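Side-chain contacts in tryptophan synthase alpha-subunit (Pyrococcus furiosus, PDB 1GEQ), which catalyses the aldol cleavage of indoleglycerol phosphate to indole and glyceraldehyde 3-phosphate, part of the last step of tryptophan biosynthesis: residues S42-D47 against E53-A58; G48-E53 against A222-I227; G38-D43 against N61-R66; E67-V72 against R98-E103; S20-L25 against V72-R77. All coordinates share one frame; numbering follows the deposited sequence.

Contact 1: S42-D47 against E53-A58; sequences SDPIAD and ESHYRA
Ser-42 comes nearest to Tyr-56, CA to CA 6.9 Å, where the loop 42-47, closed by a type I turn from Pro-44 to Asp-47, runs past the helical segment 53-58. Pro-44, the centre of an inverse gamma turn, wedges between two side chains of that helix. Its CB lies over one face of the His-55 imidazole in a CH-pi contact, 4.0 Å from CB to the ring centroid and 19° off the normal. On the Tyr-56 side, Pro-44 CD approaches CE2 of the phenol ring to 3.7 Å, while Ser-42 O is also close to that ring. The active-site carboxylate of Asp-47 reaches His-55 through a water, 2.7 Å from OD1 and 2.9 Å from NE2; directly, OD1 and NE2 stay 4.2 Å apart, too far for a hydrogen bond. Tyr-88 OH also bonds Asp-47 OD1, and the backbone N of Phe-41 fixes the rotation of the imidazole through ND1. A leucine in place of His-55 would probably break the water link to Asp-47, leaving Phe-41 N without its acceptor and Pro-44 without its flat support. The loop follows strand 35-38 and folds back on helix 49-60, whose His-55 also packs on Tyr-10 and Thr-12 of strand 6-12.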
# COMPACT_ATOMS: atom_id res chain seq x y z
N SER A 42 -11.28 4.24 11.46
CA SER A 42 -11.31 4.34 12.92
C SER A 42 -10.78 3.12 13.67
O SER A 42 -10.33 3.26 14.81
CB SER A 42 -12.74 4.66 13.39
OG SER A 42 -13.66 3.68 12.93
N ASP A 43 -10.81 1.95 13.06
CA ASP A 43 -10.31 0.75 13.73
C ASP A 43 -9.34 -0.05 12.87
O ASP A 43 -9.65 -1.16 12.44
CB ASP A 43 -11.47 -0.16 14.15
CG ASP A 43 -12.27 0.42 15.31
OD1 ASP A 43 -11.81 0.32 16.46
OD2 ASP A 43 -13.36 0.98 15.05
N PRO A 44 -8.13 0.50 12.60
CA PRO A 44 -7.14 -0.21 11.78
C PRO A 44 -6.51 -1.37 12.55
O PRO A 44 -5.31 -1.37 12.81
CB PRO A 44 -6.12 0.89 11.47
CG PRO A 44 -6.15 1.73 12.72
CD PRO A 44 -7.64 1.83 13.01
N ILE A 45 -7.33 -2.37 12.88
CA ILE A 45 -6.87 -3.51 13.66
C ILE A 45 -5.82 -4.44 13.03
O ILE A 45 -5.27 -5.29 13.71
CB ILE A 45 -8.04 -4.41 14.10
CG1 ILE A 45 -8.64 -5.10 12.88
CG2 ILE A 45 -9.11 -3.56 14.81
CD1 ILE A 45 -9.55 -6.27 13.21
N ALA A 46 -5.56 -4.28 11.74
CA ALA A 46 -4.58 -5.15 11.08
C ALA A 46 -3.24 -4.46 10.89
O ALA A 46 -2.29 -5.05 10.38
CB ALA A 46 -5.13 -5.61 9.72
N ASP A 47 -3.15 -3.20 11.31
CA ASP A 47 -1.91 -2.45 11.16
C ASP A 47 -1.08 -2.35 12.42
O ASP A 47 -1.57 -2.56 13.53
CB ASP A 47 -2.22 -1.02 10.67
CG ASP A 47 -2.52 -0.97 9.19
OD1 ASP A 47 -3.69 -0.75 8.83
OD2 ASP A 47 -1.57 -1.15 8.39
N GLU A 53 -1.51 5.05 14.37
CA GLU A 53 -1.43 6.44 14.82
C GLU A 53 -1.62 7.44 13.68
O GLU A 53 -2.09 8.56 13.91
CB GLU A 53 -0.10 6.69 15.54
CG GLU A 53 0.02 5.94 16.86
CD GLU A 53 1.35 6.16 17.56
OE1 GLU A 53 1.50 5.69 18.71
OE2 GLU A 53 2.24 6.81 16.98
N SER A 54 -1.27 7.05 12.46
CA SER A 54 -1.42 7.95 11.31
C SER A 54 -2.89 8.02 10.93
O SER A 54 -3.39 9.09 10.56
CB SER A 54 -0.59 7.47 10.12
OG SER A 54 -1.07 6.23 9.62
N HIS A 55 -3.59 6.88 11.02
CA HIS A 55 -5.01 6.86 10.71
C HIS A 55 -5.73 7.80 11.69
O HIS A 55 -6.61 8.56 11.30
CB HIS A 55 -5.60 5.45 10.87
CG HIS A 55 -5.34 4.54 9.72
ND1 HIS A 55 -6.34 3.84 9.09
CD2 HIS A 55 -4.19 4.18 9.10
CE1 HIS A 55 -5.82 3.09 8.13
NE2 HIS A 55 -4.52 3.28 8.12
N TYR A 56 -5.35 7.72 12.96
CA TYR A 56 -5.94 8.55 14.01
C TYR A 56 -5.69 10.04 13.75
O TYR A 56 -6.60 10.86 13.90
CB TYR A 56 -5.37 8.13 15.36
CG TYR A 56 -5.58 6.66 15.68
CD1 TYR A 56 -4.78 6.01 16.61
CD2 TYR A 56 -6.57 5.92 15.03
CE1 TYR A 56 -4.96 4.65 16.88
CE2 TYR A 56 -6.76 4.57 15.29
CZ TYR A 56 -5.95 3.94 16.22
OH TYR A 56 -6.13 2.60 16.48
N ARG A 57 -4.47 10.39 13.37
CA ARG A 57 -4.14 11.78 13.10
C ARG A 57 -5.02 12.30 11.97
O ARG A 57 -5.66 13.34 12.11
CB ARG A 57 -2.67 11.94 12.70
CG ARG A 57 -1.67 11.82 13.83
CD ARG A 57 -0.31 12.39 13.41
NE ARG A 57 0.31 11.62 12.35
CZ ARG A 57 1.05 10.53 12.55
NH1 ARG A 57 1.26 10.09 13.79
NH2 ARG A 57 1.56 9.87 11.52
N ALA A 58 -5.04 11.58 10.85
CA ALA A 58 -5.83 11.97 9.69
C ALA A 58 -7.29 12.19 10.03
O ALA A 58 -7.89 13.17 9.59
CB ALA A 58 -5.70 10.93 8.58
O HOH W 1 -3.59 0.90 6.66

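Contact 2: G48-E53 against A222-I227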
# COMPACT_ATOMS: atom_id res chain seq x y z
N GLY A 48 0.20 -2.03 12.22
CA GLY A 48 1.11 -1.86 13.34
C GLY A 48 0.84 -0.51 13.98
O GLY A 48 0.12 0.33 13.42
N LYS A 49 1.42 -0.27 15.16
CA LYS A 49 1.20 0.97 15.89
C LYS A 49 1.47 2.26 15.12
O LYS A 49 0.65 3.18 15.13
CB LYS A 49 2.02 0.95 17.19
CG LYS A 49 2.06 2.27 17.96
CD LYS A 49 2.43 2.05 19.43
CE LYS A 49 3.29 3.17 19.99
NZ LYS A 49 4.73 3.04 19.60
N THR A 50 2.62 2.34 14.45
CA THR A 50 2.97 3.54 13.71
C THR A 50 1.88 3.91 12.70
O THR A 50 1.45 5.07 12.65
CB THR A 50 4.32 3.37 12.99
OG1 THR A 50 5.34 3.09 13.97
CG2 THR A 50 4.70 4.64 12.23
N ILE A 51 1.41 2.93 11.93
CA ILE A 51 0.36 3.20 10.95
C ILE A 51 -0.98 3.53 11.61
O ILE A 51 -1.70 4.41 11.15
CB ILE A 51 0.20 2.00 9.97
CG1 ILE A 51 1.51 1.75 9.24
CG2 ILE A 51 -0.90 2.29 8.95
CD1 ILE A 51 1.95 2.91 8.37
N GLN A 52 -1.32 2.82 12.69
CA GLN A 52 -2.58 3.09 13.39
C GLN A 52 -2.62 4.56 13.83
O GLN A 52 -3.63 5.24 13.68
CB GLN A 52 -2.72 2.18 14.62
CG GLN A 52 -2.85 0.68 14.31
CD GLN A 52 -3.01 -0.16 15.58
OE1 GLN A 52 -3.17 -1.38 15.52
NE2 GLN A 52 -2.95 0.49 16.73
N GLU A 53 -1.51 5.05 14.37
CA GLU A 53 -1.43 6.44 14.82
C GLU A 53 -1.62 7.44 13.68
O GLU A 53 -2.09 8.56 13.91
CB GLU A 53 -0.10 6.69 15.54
CG GLU A 53 0.02 5.94 16.86
CD GLU A 53 1.35 6.16 17.56
OE1 GLU A 53 1.50 5.69 18.71
OE2 GLU A 53 2.24 6.81 16.98
N ALA A 222 8.43 3.57 8.18
CA ALA A 222 9.62 4.42 8.25
C ALA A 222 9.33 5.83 7.75
O ALA A 222 9.97 6.78 8.17
CB ALA A 222 10.76 3.80 7.45
N LEU A 223 8.36 5.96 6.86
CA LEU A 223 8.02 7.27 6.32
C LEU A 223 6.95 7.96 7.17
O LEU A 223 7.06 9.14 7.48
CB LEU A 223 7.51 7.15 4.88
CG LEU A 223 8.46 6.52 3.86
CD1 LEU A 223 7.74 6.41 2.52
CD2 LEU A 223 9.72 7.35 3.74
N VAL A 224 5.91 7.21 7.53
CA VAL A 224 4.83 7.79 8.32
C VAL A 224 5.34 8.26 9.69
O VAL A 224 4.79 9.19 10.26
CB VAL A 224 3.67 6.78 8.49
CG1 VAL A 224 3.10 6.41 7.12
CG2 VAL A 224 4.16 5.54 9.20
N LYS A 225 6.38 7.61 10.20
CA LYS A 225 6.95 8.01 11.49
C LYS A 225 7.52 9.42 11.37
O LYS A 225 7.41 10.23 12.29
CB LYS A 225 8.07 7.05 11.90
CG LYS A 225 9.02 7.64 12.93
CD LYS A 225 10.16 6.70 13.23
CE LYS A 225 11.29 7.41 13.97
NZ LYS A 225 11.91 8.47 13.11
N ILE A 226 8.13 9.71 10.23
CA ILE A 226 8.70 11.03 9.98
C ILE A 226 7.58 12.05 9.89
O ILE A 226 7.66 13.13 10.46
CB ILE A 226 9.53 11.02 8.67
CG1 ILE A 226 10.73 10.08 8.84
CG2 ILE A 226 10.01 12.44 8.33
CD1 ILE A 226 11.59 9.94 7.60
N ILE A 227 6.50 11.69 9.19
CA ILE A 227 5.38 12.60 9.05
C ILE A 227 4.75 12.93 10.41
O ILE A 227 4.42 14.08 10.68
CB ILE A 227 4.32 12.02 8.09
CG1 ILE A 227 4.90 11.96 6.67
CG2 ILE A 227 3.04 12.87 8.13
CD1 ILE A 227 3.99 11.33 5.64
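Val-224 meets both Thr-50 and Ile-51, and these methyl contacts carry the contact between segments 48-53 and 222-227. The local axes of helix 49-53 and helix 222-227 pass 9.2 Å apart at a crossing angle of 47°, with Gly-48 as the N-cap of the former. Among the apolar contacts, Thr-50 CG2 faces Val-224 CG2 at 3.2 Å, tighter than normal van der Waals spacing, so that the two methyls are pressed together. The threonine's first torsion (chi1 -59°) leaves CG2 anti to the backbone N, which sends the methyl rather than OG1 across the interface. Ile-51 comes to the same valine branch: its terminal CD1 lies 3.5 Å from Val-224 CG2 and 3.9 Å from Val-224 CG1, the two side chains meeting at about a right angle. One methyl of the valine is thus shared by two neighbouring residues of the facing helix.

Contact with the backbone is looser: Thr-50 CG2 is 4.0 Å from Lys-225 N. The Lys-225 side chain touches the threonine with CB alone and then leads away. No hydrogen bond joins the two segments. Helices 49-60 and 221-230 are additional helices in the loops after strands 35-38 and 216-219; they meet over Tyr-10 of strand 6-12, on the catalytic side of the TIM barrel, with the Ile-51 side chain about 4 Å from that of Asp-47.

Contact 3: G38-D43 against N61-R66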
# COMPACT_ATOMS: atom_id res chain seq x y z
N GLY A 38 -3.13 5.02 1.68
CA GLY A 38 -4.07 4.46 2.63
C GLY A 38 -5.21 5.36 3.05
O GLY A 38 -5.01 6.55 3.34
N ILE A 39 -6.41 4.79 3.06
CA ILE A 39 -7.61 5.51 3.45
C ILE A 39 -7.81 5.28 4.95
O ILE A 39 -7.97 4.14 5.40
CB ILE A 39 -8.84 4.98 2.70
CG1 ILE A 39 -8.71 5.30 1.21
CG2 ILE A 39 -10.12 5.60 3.28
CD1 ILE A 39 -9.86 4.78 0.38
N PRO A 40 -7.80 6.37 5.74
CA PRO A 40 -7.98 6.35 7.20
C PRO A 40 -9.23 5.60 7.63
O PRO A 40 -10.28 5.72 7.01
CB PRO A 40 -8.06 7.84 7.56
CG PRO A 40 -7.25 8.49 6.49
CD PRO A 40 -7.65 7.75 5.25
N PHE A 41 -9.10 4.85 8.72
CA PHE A 41 -10.22 4.09 9.27
C PHE A 41 -10.13 4.14 10.79
O PHE A 41 -9.04 4.09 11.35
CB PHE A 41 -10.17 2.65 8.77
CG PHE A 41 -11.32 1.82 9.25
CD1 PHE A 41 -12.63 2.25 9.06
CD2 PHE A 41 -11.10 0.61 9.89
CE1 PHE A 41 -13.71 1.50 9.51
CE2 PHE A 41 -12.18 -0.16 10.35
CZ PHE A 41 -13.48 0.29 10.16
N SER A 42 -11.28 4.24 11.46
CA SER A 42 -11.31 4.34 12.92
C SER A 42 -10.78 3.12 13.67
O SER A 42 -10.33 3.26 14.81
CB SER A 42 -12.74 4.66 13.39
OG SER A 42 -13.66 3.68 12.93
N ASP A 43 -10.81 1.95 13.06
CA ASP A 43 -10.31 0.75 13.73
C ASP A 43 -9.34 -0.05 12.87
O ASP A 43 -9.65 -1.16 12.44
CB ASP A 43 -11.47 -0.16 14.15
CG ASP A 43 -12.27 0.42 15.31
OD1 ASP A 43 -11.81 0.32 16.46
OD2 ASP A 43 -13.36 0.98 15.05
N ASN A 61 -7.79 15.30 12.19
CA ASN A 61 -7.68 16.53 11.42
C ASN A 61 -8.86 16.70 10.47
O ASN A 61 -8.90 17.64 9.68
CB ASN A 61 -6.35 16.55 10.64
CG ASN A 61 -5.14 16.66 11.56
OD1 ASN A 61 -3.99 16.61 11.11
ND2 ASN A 61 -5.39 16.80 12.86
N GLY A 62 -9.83 15.80 10.57
CA GLY A 62 -11.03 15.89 9.74
C GLY A 62 -10.95 15.42 8.30
O GLY A 62 -11.40 16.11 7.39
N PHE A 63 -10.41 14.23 8.08
CA PHE A 63 -10.31 13.70 6.73
C PHE A 63 -11.66 13.17 6.24
O PHE A 63 -12.44 12.63 7.02
CB PHE A 63 -9.26 12.60 6.66
CG PHE A 63 -9.24 11.87 5.34
CD1 PHE A 63 -9.95 10.69 5.17
CD2 PHE A 63 -8.54 12.40 4.26
CE1 PHE A 63 -9.95 10.04 3.94
CE2 PHE A 63 -8.55 11.75 3.03
CZ PHE A 63 -9.26 10.57 2.87
N LYS A 64 -11.92 13.34 4.95
CA LYS A 64 -13.16 12.88 4.34
C LYS A 64 -12.82 11.89 3.24
O LYS A 64 -11.90 12.12 2.46
CB LYS A 64 -13.93 14.08 3.78
CG LYS A 64 -15.18 14.42 4.57
CD LYS A 64 -14.93 14.38 6.07
CE LYS A 64 -16.23 14.48 6.85
NZ LYS A 64 -16.08 13.97 8.24
N LEU A 65 -13.58 10.80 3.17
CA LEU A 65 -13.36 9.75 2.18
C LEU A 65 -13.05 10.26 0.78
O LEU A 65 -12.05 9.86 0.18
CB LEU A 65 -14.58 8.83 2.10
CG LEU A 65 -14.43 7.69 1.08
CD1 LEU A 65 -13.43 6.67 1.62
CD2 LEU A 65 -15.77 7.03 0.82
N ARG A 66 -13.92 11.12 0.26
CA ARG A 66 -13.75 11.66 -1.09
C ARG A 66 -12.46 12.44 -1.30
O ARG A 66 -11.99 12.58 -2.43
CB ARG A 66 -14.97 12.52 -1.45
CG ARG A 66 -16.29 11.76 -1.35
CD ARG A 66 -17.02 11.69 -2.69
NE ARG A 66 -17.35 10.31 -3.06
CZ ARG A 66 -18.10 9.48 -2.33
NH1 ARG A 66 -18.60 9.89 -1.17
NH2 ARG A 66 -18.33 8.25 -2.75
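Ile-39 touches Leu-65 through methyl groups, CG2 to CD1 at 3.9 Å. The same CG2 only grazes the Phe-63 ring, 4.5 Å from CE1. At Pro-40 the contact tightens: its CD sits 3.5 Å from Phe-63 CE1, and its CG lies over one face of the ring in a CH-pi contact, 4.1 Å from the centroid and 27° off the normal. A chi1 of 172°, trans to the main-chain nitrogen, swings the Phe-63 ring out to the proline. Replacing Phe-63 with an alanine would probably open a gap beside Pro-40 and take away the aromatic face on which the proline CG rests. Pro-40 is further packed on Ala-58 and Leu-59 of helix 49-60, and Ile-39 and Leu-65 both meet Phe-100. With no hydrogen bond between the segments, their join rests on buried apolar and CH-pi contacts between the loop after strand 35-38 and the chain leading into helix 65-76.

Contact 4: E67-V72 against R98-E103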
# COMPACT_ATOMS: atom_id res chain seq x y z
N GLU A 67 -11.88 12.95 -0.22
CA GLU A 67 -10.64 13.71 -0.34
C GLU A 67 -9.53 12.82 -0.87
O GLU A 67 -8.56 13.30 -1.46
CB GLU A 67 -10.25 14.32 1.01
CG GLU A 67 -11.06 15.56 1.35
CD GLU A 67 -10.81 16.06 2.76
OE1 GLU A 67 -11.46 17.04 3.16
OE2 GLU A 67 -9.96 15.46 3.46
N ALA A 68 -9.68 11.51 -0.67
CA ALA A 68 -8.69 10.56 -1.16
C ALA A 68 -8.69 10.64 -2.68
O ALA A 68 -7.64 10.65 -3.31
CB ALA A 68 -9.04 9.15 -0.70
N PHE A 69 -9.88 10.70 -3.26
CA PHE A 69 -10.01 10.77 -4.70
C PHE A 69 -9.47 12.09 -5.24
O PHE A 69 -9.01 12.16 -6.37
CB PHE A 69 -11.48 10.58 -5.12
CG PHE A 69 -12.06 9.24 -4.73
CD1 PHE A 69 -11.38 8.06 -5.03
CD2 PHE A 69 -13.29 9.16 -4.08
CE1 PHE A 69 -11.92 6.82 -4.70
CE2 PHE A 69 -13.84 7.92 -3.74
CZ PHE A 69 -13.15 6.75 -4.05
N TRP A 70 -9.53 13.13 -4.42
CA TRP A 70 -9.03 14.45 -4.81
C TRP A 70 -7.52 14.38 -4.94
O TRP A 70 -6.94 14.90 -5.89
CB TRP A 70 -9.41 15.49 -3.75
CG TRP A 70 -8.81 16.85 -4.00
CD1 TRP A 70 -9.34 17.87 -4.74
CD2 TRP A 70 -7.54 17.33 -3.53
NE1 TRP A 70 -8.49 18.95 -4.76
CE2 TRP A 70 -7.38 18.64 -4.02
CE3 TRP A 70 -6.53 16.78 -2.73
CZ2 TRP A 70 -6.24 19.42 -3.75
CZ3 TRP A 70 -5.40 17.54 -2.46
CH2 TRP A 70 -5.26 18.84 -2.97
N ILE A 71 -6.88 13.76 -3.95
CA ILE A 71 -5.43 13.61 -3.93
C ILE A 71 -4.93 12.92 -5.19
O ILE A 71 -4.02 13.40 -5.85
CB ILE A 71 -4.99 12.80 -2.68
CG1 ILE A 71 -5.23 13.62 -1.42
CG2 ILE A 71 -3.52 12.41 -2.80
CD1 ILE A 71 -4.94 12.88 -0.12
N VAL A 72 -5.54 11.78 -5.52
CA VAL A 72 -5.16 11.02 -6.70
C VAL A 72 -5.41 11.81 -7.98
O VAL A 72 -4.58 11.82 -8.88
CB VAL A 72 -5.94 9.69 -6.78
CG1 VAL A 72 -5.64 8.99 -8.11
CG2 VAL A 72 -5.56 8.79 -5.61
N ARG A 98 -19.39 -1.37 -6.13
CA ARG A 98 -19.40 -0.88 -7.50
C ARG A 98 -19.19 0.63 -7.56
O ARG A 98 -18.32 1.11 -8.29
CB ARG A 98 -20.70 -1.27 -8.19
CG ARG A 98 -20.70 -0.99 -9.68
CD ARG A 98 -21.45 -2.06 -10.43
NE ARG A 98 -20.66 -2.59 -11.54
CZ ARG A 98 -20.55 -3.88 -11.83
NH1 ARG A 98 -21.18 -4.78 -11.09
NH2 ARG A 98 -19.79 -4.27 -12.84
N ASN A 99 -19.99 1.38 -6.81
CA ASN A 99 -19.87 2.83 -6.78
C ASN A 99 -18.45 3.25 -6.44
O ASN A 99 -17.87 4.11 -7.10
CB ASN A 99 -20.80 3.45 -5.73
CG ASN A 99 -22.26 3.35 -6.09
OD1 ASN A 99 -22.61 3.01 -7.22
ND2 ASN A 99 -23.14 3.66 -5.14
N PHE A 100 -17.89 2.63 -5.40
CA PHE A 100 -16.54 2.95 -4.95
C PHE A 100 -15.51 2.69 -6.03
O PHE A 100 -14.77 3.60 -6.42
CB PHE A 100 -16.20 2.12 -3.71
CG PHE A 100 -14.97 2.61 -2.98
CD1 PHE A 100 -15.09 3.34 -1.81
CD2 PHE A 100 -13.70 2.35 -3.49
CE1 PHE A 100 -13.96 3.82 -1.14
CE2 PHE A 100 -12.56 2.82 -2.83
CZ PHE A 100 -12.69 3.55 -1.66
N LEU A 101 -15.45 1.46 -6.51
CA LEU A 101 -14.49 1.08 -7.54
C LEU A 101 -14.58 1.98 -8.78
O LEU A 101 -13.56 2.36 -9.36
CB LEU A 101 -14.68 -0.39 -7.93
CG LEU A 101 -14.44 -1.40 -6.80
CD1 LEU A 101 -14.59 -2.82 -7.33
CD2 LEU A 101 -13.05 -1.19 -6.22
N ALA A 102 -15.80 2.34 -9.16
CA ALA A 102 -16.03 3.19 -10.33
C ALA A 102 -15.41 4.58 -10.16
O ALA A 102 -14.69 5.06 -11.04
CB ALA A 102 -17.52 3.32 -10.59
N GLU A 103 -15.70 5.22 -9.04
CA GLU A 103 -15.17 6.56 -8.78
C GLU A 103 -13.65 6.49 -8.60
O GLU A 103 -12.93 7.41 -8.98
CB GLU A 103 -15.83 7.15 -7.53
CG GLU A 103 -15.57 8.65 -7.34
CD GLU A 103 -16.37 9.23 -6.18
OE1 GLU A 103 -16.34 10.47 -5.99
OE2 GLU A 103 -17.02 8.45 -5.46
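Phe-69 points the edge of its ring at the face of Phe-100 in a T-shaped (edge-to-face) pair, with centroids 5.5 Å apart and planes at 63°. The touching atom is CZ of Phe-69, which stands over the face of Phe-100, displaced toward the rim, 4.0 Å from that ring's own CZ. Glu-103 approaches Phe-69 differently: its CG lies over one face of the ring in a CH-pi contact, 4.2 Å from the centroid and 21° off the normal. From there the carboxylate continues past the rim, tilted from the ring plane, with OE2 3.7 Å from Phe-69 CE2. The glutamate crosses to the aromatic group on an extended chain, its chi1 of -167° turning CG away from its own amide nitrogen. Glu-103 OE2 forms a salt bridge with NH2 of Arg-66, a poorly ordered side chain, so the aliphatic part of the glutamate serves the ring while its end pairs with the arginine. Phe-100 also packs on Ile-39, and Phe-69 on Ala-104 and Ser-107 farther along helix 97-107. Far from the catalytic residues, this is the joining of adjacent outer helices in a TIM barrel: helices 65-76 and 97-107 flank strand 83-87, with the aromatic pair and the glutamate chain between them.

Contact 5: S20-L25 against V72-R77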
# COMPACT_ATOMS: atom_id res chain seq x y z
N SER A 20 -0.89 18.28 2.22
CA SER A 20 0.44 17.80 2.53
C SER A 20 0.66 16.44 1.88
O SER A 20 1.73 16.17 1.35
CB SER A 20 0.63 17.71 4.05
OG SER A 20 0.61 19.01 4.63
N THR A 21 -0.36 15.58 1.91
CA THR A 21 -0.27 14.26 1.31
C THR A 21 0.15 14.40 -0.15
O THR A 21 1.08 13.75 -0.60
CB THR A 21 -1.62 13.51 1.37
OG1 THR A 21 -2.03 13.36 2.74
CG2 THR A 21 -1.49 12.12 0.75
N LEU A 22 -0.56 15.25 -0.89
CA LEU A 22 -0.24 15.50 -2.29
C LEU A 22 1.20 15.95 -2.43
O LEU A 22 1.95 15.45 -3.27
CB LEU A 22 -1.19 16.55 -2.88
CG LEU A 22 -0.99 16.95 -4.35
CD1 LEU A 22 -0.99 15.70 -5.23
CD2 LEU A 22 -2.09 17.92 -4.77
N ASN A 23 1.61 16.91 -1.59
CA ASN A 23 2.97 17.41 -1.62
C ASN A 23 3.98 16.29 -1.38
O ASN A 23 5.04 16.25 -2.02
CB ASN A 23 3.18 18.49 -0.54
CG ASN A 23 2.52 19.81 -0.90
OD1 ASN A 23 2.02 19.99 -2.02
ND2 ASN A 23 2.51 20.74 0.04
N PHE A 24 3.66 15.38 -0.47
CA PHE A 24 4.57 14.27 -0.19
C PHE A 24 4.68 13.37 -1.41
O PHE A 24 5.78 12.96 -1.78
CB PHE A 24 4.07 13.44 1.01
CG PHE A 24 3.98 14.22 2.31
CD1 PHE A 24 4.81 15.31 2.56
CD2 PHE A 24 3.09 13.82 3.30
CE1 PHE A 24 4.76 15.98 3.78
CE2 PHE A 24 3.03 14.49 4.52
CZ PHE A 24 3.87 15.58 4.76
N LEU A 25 3.55 13.04 -2.03
CA LEU A 25 3.54 12.17 -3.20
C LEU A 25 4.38 12.73 -4.34
O LEU A 25 5.18 12.01 -4.96
CB LEU A 25 2.10 11.95 -3.68
CG LEU A 25 1.17 11.15 -2.77
CD1 LEU A 25 -0.21 11.05 -3.40
CD2 LEU A 25 1.75 9.77 -2.52
N VAL A 72 -5.54 11.78 -5.52
CA VAL A 72 -5.16 11.02 -6.70
C VAL A 72 -5.41 11.81 -7.98
O VAL A 72 -4.58 11.82 -8.88
CB VAL A 72 -5.94 9.69 -6.78
CG1 VAL A 72 -5.64 8.99 -8.11
CG2 VAL A 72 -5.56 8.79 -5.61
N LYS A 73 -6.56 12.47 -8.05
CA LYS A 73 -6.90 13.25 -9.23
C LYS A 73 -5.82 14.31 -9.47
O LYS A 73 -5.29 14.43 -10.57
CB LYS A 73 -8.25 13.93 -9.05
CG LYS A 73 -8.87 14.41 -10.34
CD LYS A 73 -9.96 15.44 -10.07
CE LYS A 73 -9.36 16.73 -9.53
NZ LYS A 73 -9.89 17.09 -8.19
N GLU A 74 -5.49 15.06 -8.42
CA GLU A 74 -4.48 16.10 -8.52
C GLU A 74 -3.11 15.53 -8.87
O GLU A 74 -2.36 16.12 -9.65
CB GLU A 74 -4.39 16.88 -7.21
CG GLU A 74 -5.49 17.90 -7.06
CD GLU A 74 -5.39 18.99 -8.11
OE1 GLU A 74 -6.44 19.38 -8.66
OE2 GLU A 74 -4.26 19.45 -8.38
N PHE A 75 -2.79 14.39 -8.28
CA PHE A 75 -1.52 13.74 -8.55
C PHE A 75 -1.44 13.32 -10.01
O PHE A 75 -0.39 13.43 -10.65
CB PHE A 75 -1.37 12.52 -7.65
CG PHE A 75 -0.08 11.78 -7.84
CD1 PHE A 75 1.12 12.31 -7.38
CD2 PHE A 75 -0.06 10.55 -8.47
CE1 PHE A 75 2.32 11.62 -7.56
CE2 PHE A 75 1.13 9.85 -8.66
CZ PHE A 75 2.32 10.39 -8.20
N ARG A 76 -2.56 12.83 -10.53
CA ARG A 76 -2.64 12.37 -11.92
C ARG A 76 -2.33 13.47 -12.92
O ARG A 76 -1.96 13.19 -14.06
CB ARG A 76 -4.02 11.77 -12.19
CG ARG A 76 -4.16 10.33 -11.74
CD ARG A 76 -3.25 9.44 -12.58
NE ARG A 76 -3.17 8.08 -12.07
CZ ARG A 76 -2.04 7.51 -11.64
NH1 ARG A 76 -0.91 8.20 -11.67
NH2 ARG A 76 -2.05 6.27 -11.20
N ARG A 77 -2.46 14.73 -12.49
CA ARG A 77 -2.16 15.86 -13.36
C ARG A 77 -0.66 15.98 -13.58
O ARG A 77 -0.23 16.62 -14.54
CB ARG A 77 -2.67 17.16 -12.74
CG ARG A 77 -4.04 17.59 -13.19
CD ARG A 77 -4.41 18.90 -12.52
NE ARG A 77 -5.70 18.81 -11.84
CZ ARG A 77 -6.87 18.71 -12.47
NH1 ARG A 77 -6.91 18.70 -13.79
NH2 ARG A 77 -7.99 18.61 -11.76
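Leu-22 lays its two methyl branches against Glu-74 and Phe-75 of helix 65-76. CD2 presses on the aliphatic start of Glu-74, 3.5 Å from its CB, while CD1 lies 3.8 Å from the backbone N of Phe-75 and 4.0 Å from that residue's CB. With chi1 at 179° the leucine fork is thrown outward, opposite its own N, and extends toward the facing helix. One turn on, Leu-25 meets Phe-75 with its CB, 3.8 Å from CD1 of the ring and almost as near to CE1. Here the aromatic ring does the reaching. Glu-74 gives only carbon atoms to the contact; its carboxylate turns back within its own segment, where OE1 forms a weak, salt-bridged hydrogen bond with NE of the poorly ordered Arg-77. The axes of the segments 20-25 and 72-76 lie 10.0 Å apart and cross at -36°, and no hydrogen bond passes between them. Helices 18-28 and 65-76 thus lie side by side on the outside of the barrel, with strand 35-38 beneath: Leu-25 and Phe-75 both pack on its Ile-35, and Leu-22 also rests on Trp-70.

From the N terminus, helix 18-28 opens the loop that contact 5 closes at the far end of helix 65-76; contacts 1 and 3 are nested inside it. Both start in the loop after strand 35-38: contact 1 closes on helix 49-60 and contact 3 on the entry to helix 65-76. Contact 2 leaves the start of helix 49-60 and closes after strand 216-219, crossing contacts 1, 3 and 5 and enclosing contact 4. Contact 4, which crosses contact 5, closes on helix 97-107. Contacts 4 and 5 tie neighbouring outer helices, while 1, 2 and 3 tie the loop and helices that follow strand 35-38, contact 2 joining them to the helix after strand 216-219 across the first strand.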